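Local coordinates for putative cell adhesion protein (Parabacteroides distasonis, PDB 3LIU) that probably serves as a fimbrial subunit of the FimA/Mfa1 family, taking part in pilus assembly and cell adhesion, at residues 203-208 with 307-312. Residues are numbered along the deposited sequence; the frame is centred on the assembly and turned at random.
Sequences VFIASA and TLLIVK
Phe204 and Ile310 face each other as a hydrogen-bonded pair in two antiparallel strands, and their backbones exchange two nearly straight bonds, Phe204 N to Ile310 O and Ile310 N to Phe204 O, each 2.8 Å. With CG set between backbone N and carbonyl carbon (chi1 77°), the Phe204 ring runs alongside Ile310: Ile310 CB sits over one ring face in a CH-pi contact, 4.1 Å from the centroid, while Ile310 CG2 comes within 3.6 Å of Phe204 CE1 and Ile310 CD1 reaches Phe204 CZ. Were Phe204 cut back to alanine, this flank of Ile310 would probably lie uncovered beside Tyr375, which touches both residues. Ala206 and Leu308 repeat the paired bonds, with donors tilted from the carbonyl planes. On the opposite face Val203 CG1 meets Leu309 CD1 at 3.9 Å, against Leu180 and Ile178 of strand 172-185, consistent with sandwich-like packing, and Ile205 CG2 touches Thr307 CG2 at 3.6 Å. Packing thins toward Lys312, whose partly exposed chain leads away from strand 203-206. Past Ala206, Thr307 OG1 donates to Ser207 O (2.7 Å) from above the carbonyl plane, and Asn287 ND2 bonds both oxygens. Apolar faces thus flank four backbone bonds, and a buried hydroxyl takes up a carbonyl beyond the last bridge.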
ATOM      1  N   VAL A 203      -5.141  17.090   5.694  1.00 13.02           N
ATOM      2  CA  VAL A 203      -5.546  15.884   5.015  1.00 12.45           C
ATOM      3  C   VAL A 203      -5.150  14.696   5.880  1.00 14.03           C
ATOM      4  O   VAL A 203      -4.057  14.687   6.470  1.00 15.90           O
ATOM      5  CB  VAL A 203      -4.864  15.780   3.632  1.00 15.21           C
ATOM      6  CG1 VAL A 203      -5.393  14.576   2.863  1.00 12.23           C
ATOM      7  CG2 VAL A 203      -5.087  17.083   2.811  1.00 17.16           C
ATOM      8  N   PHE A 204      -6.026  13.712   6.025  1.00 11.29           N
ATOM      9  CA  PHE A 204      -5.638  12.494   6.746  1.00 12.56           C
ATOM     10  C   PHE A 204      -6.348  11.245   6.260  1.00 13.42           C
ATOM     11  O   PHE A 204      -7.345  11.323   5.530  1.00 11.18           O
ATOM     12  CB  PHE A 204      -5.721  12.671   8.294  1.00 12.15           C
ATOM     13  CG  PHE A 204      -7.126  12.618   8.885  1.00  9.74           C
ATOM     14  CD1 PHE A 204      -7.974  13.688   8.783  1.00 11.67           C
ATOM     15  CD2 PHE A 204      -7.561  11.492   9.569  1.00 12.40           C
ATOM     16  CE1 PHE A 204      -9.247  13.663   9.341  1.00 11.12           C
ATOM     17  CE2 PHE A 204      -8.839  11.438  10.140  1.00 14.43           C
ATOM     18  CZ  PHE A 204      -9.679  12.539  10.044  1.00 14.18           C
ATOM     19  N   ILE A 205      -5.796  10.097   6.656  1.00 11.54           N
ATOM     20  CA  ILE A 205      -6.320   8.814   6.245  1.00 10.97           C
ATOM     21  C   ILE A 205      -6.883   8.075   7.450  1.00 12.30           C
ATOM     22  O   ILE A 205      -6.288   8.143   8.535  1.00 12.13           O
ATOM     23  CB  ILE A 205      -5.201   7.933   5.623  1.00 12.38           C
ATOM     24  CG1 ILE A 205      -4.543   8.639   4.447  1.00 14.38           C
ATOM     25  CG2 ILE A 205      -5.760   6.519   5.234  1.00  9.31           C
ATOM     26  CD1 ILE A 205      -5.457   9.066   3.303  1.00 14.37           C
ATOM     27  N   ALA A 206      -8.019   7.398   7.273  1.00  9.64           N
ATOM     28  CA  ALA A 206      -8.638   6.587   8.360  1.00 11.61           C
ATOM     29  C   ALA A 206      -8.878   5.176   7.835  1.00 10.93           C
ATOM     30  O   ALA A 206      -9.041   4.986   6.642  1.00  9.78           O
ATOM     31  CB  ALA A 206      -9.966   7.224   8.843  1.00  8.75           C
ATOM     32  N   SER A 207      -8.932   4.180   8.715  1.00 11.73           N
ATOM     33  CA  SER A 207      -9.092   2.792   8.297  1.00  9.83           C
ATOM     34  C   SER A 207      -8.101   2.311   7.246  1.00 11.69           C
ATOM     35  O   SER A 207      -8.469   1.590   6.326  1.00  9.66           O
ATOM     36  CB  SER A 207     -10.529   2.497   7.823  1.00 15.07           C
ATOM     37  OG  SER A 207     -11.444   2.779   8.869  1.00 11.32           O
ATOM     38  N   ALA A 208      -6.825   2.660   7.435  1.00 12.11           N
ATOM     39  CA  ALA A 208      -5.716   2.079   6.669  1.00  9.36           C
ATOM     40  C   ALA A 208      -5.421   0.730   7.305  1.00  9.52           C
ATOM     41  O   ALA A 208      -5.173   0.672   8.515  1.00 12.48           O
ATOM     42  CB  ALA A 208      -4.461   3.002   6.761  1.00  5.41           C
ATOM     43  N   THR A 307     -10.849   2.254   3.628  1.00 11.63           N
ATOM     44  CA  THR A 307      -9.890   3.330   3.822  1.00 11.65           C
ATOM     45  C   THR A 307     -10.463   4.639   3.295  1.00 12.69           C
ATOM     46  O   THR A 307     -11.003   4.673   2.175  1.00 11.87           O
ATOM     47  CB  THR A 307      -8.588   2.996   3.103  1.00 13.31           C
ATOM     48  OG1 THR A 307      -8.080   1.785   3.648  1.00 10.56           O
ATOM     49  CG2 THR A 307      -7.549   4.075   3.240  1.00  6.81           C
ATOM     50  N   LEU A 308     -10.384   5.679   4.139  1.00 10.92           N
ATOM     51  CA  LEU A 308     -10.935   7.004   3.826  1.00 11.21           C
ATOM     52  C   LEU A 308      -9.797   7.975   3.681  1.00 12.08           C
ATOM     53  O   LEU A 308      -8.812   7.906   4.440  1.00 13.67           O
ATOM     54  CB  LEU A 308     -11.867   7.520   4.964  1.00 12.67           C
ATOM     55  CG  LEU A 308     -12.988   6.599   5.449  1.00 12.34           C
ATOM     56  CD1 LEU A 308     -13.793   7.206   6.599  1.00  6.98           C
ATOM     57  CD2 LEU A 308     -13.949   6.169   4.329  1.00 10.87           C
ATOM     58  N   LEU A 309      -9.960   8.894   2.728  1.00 10.33           N
ATOM     59  CA  LEU A 309      -9.267  10.134   2.717  1.00 10.84           C
ATOM     60  C   LEU A 309     -10.219  11.205   3.191  1.00 12.17           C
ATOM     61  O   LEU A 309     -11.322  11.392   2.641  1.00 11.98           O
ATOM     62  CB  LEU A 309      -8.677  10.468   1.328  1.00 10.49           C
ATOM     63  CG  LEU A 309      -7.895  11.802   1.328  1.00 12.35           C
ATOM     64  CD1 LEU A 309      -6.620  11.747   0.508  1.00 16.97           C
ATOM     65  CD2 LEU A 309      -8.763  12.988   0.910  1.00 15.44           C
ATOM     66  N   ILE A 310      -9.793  11.915   4.229  1.00 11.21           N
ATOM     67  CA  ILE A 310     -10.600  12.975   4.818  1.00 10.62           C
ATOM     68  C   ILE A 310      -9.837  14.299   4.786  1.00 13.37           C
ATOM     69  O   ILE A 310      -8.647  14.361   5.198  1.00 12.13           O
ATOM     70  CB  ILE A 310     -10.973  12.617   6.286  1.00 10.73           C
ATOM     71  CG1 ILE A 310     -11.603  11.225   6.354  1.00 13.43           C
ATOM     72  CG2 ILE A 310     -11.978  13.687   6.925  1.00 10.08           C
ATOM     73  CD1 ILE A 310     -12.001  10.758   7.793  1.00  7.86           C
ATOM     74  N   VAL A 311     -10.485  15.347   4.256  1.00 13.02           N
ATOM     75  CA  VAL A 311      -9.947  16.704   4.286  1.00 14.25           C
ATOM     76  C   VAL A 311     -10.705  17.601   5.262  1.00 13.24           C
ATOM     77  O   VAL A 311     -11.904  17.397   5.525  1.00 15.56           O
ATOM     78  CB  VAL A 311      -9.886  17.354   2.885  1.00 16.54           C
ATOM     79  CG1 VAL A 311      -9.235  16.355   1.856  1.00 15.35           C
ATOM     80  CG2 VAL A 311     -11.245  17.755   2.439  1.00 13.66           C
ATOM     81  N   LYS A 312      -9.960  18.530   5.849  1.00 11.04           N
ATOM     82  CA  LYS A 312     -10.507  19.570   6.703  1.00  9.97           C
ATOM     83  C   LYS A 312     -10.111  20.931   6.163  1.00 13.09           C
ATOM     84  O   LYS A 312      -8.958  21.133   5.790  1.00 11.55           O
ATOM     85  CB  LYS A 312      -9.975  19.451   8.117  1.00 11.01           C
ATOM     86  CG  LYS A 312     -10.820  20.251   9.142  1.00  9.25           C
ATOM     87  CD  LYS A 312     -10.212  20.315  10.506  1.00 15.52           C
ATOM     88  CE  LYS A 312      -8.991  21.184  10.519  1.00 23.26           C
ATOM     89  NZ  LYS A 312      -8.406  21.191  11.850  1.00 24.33           N
TER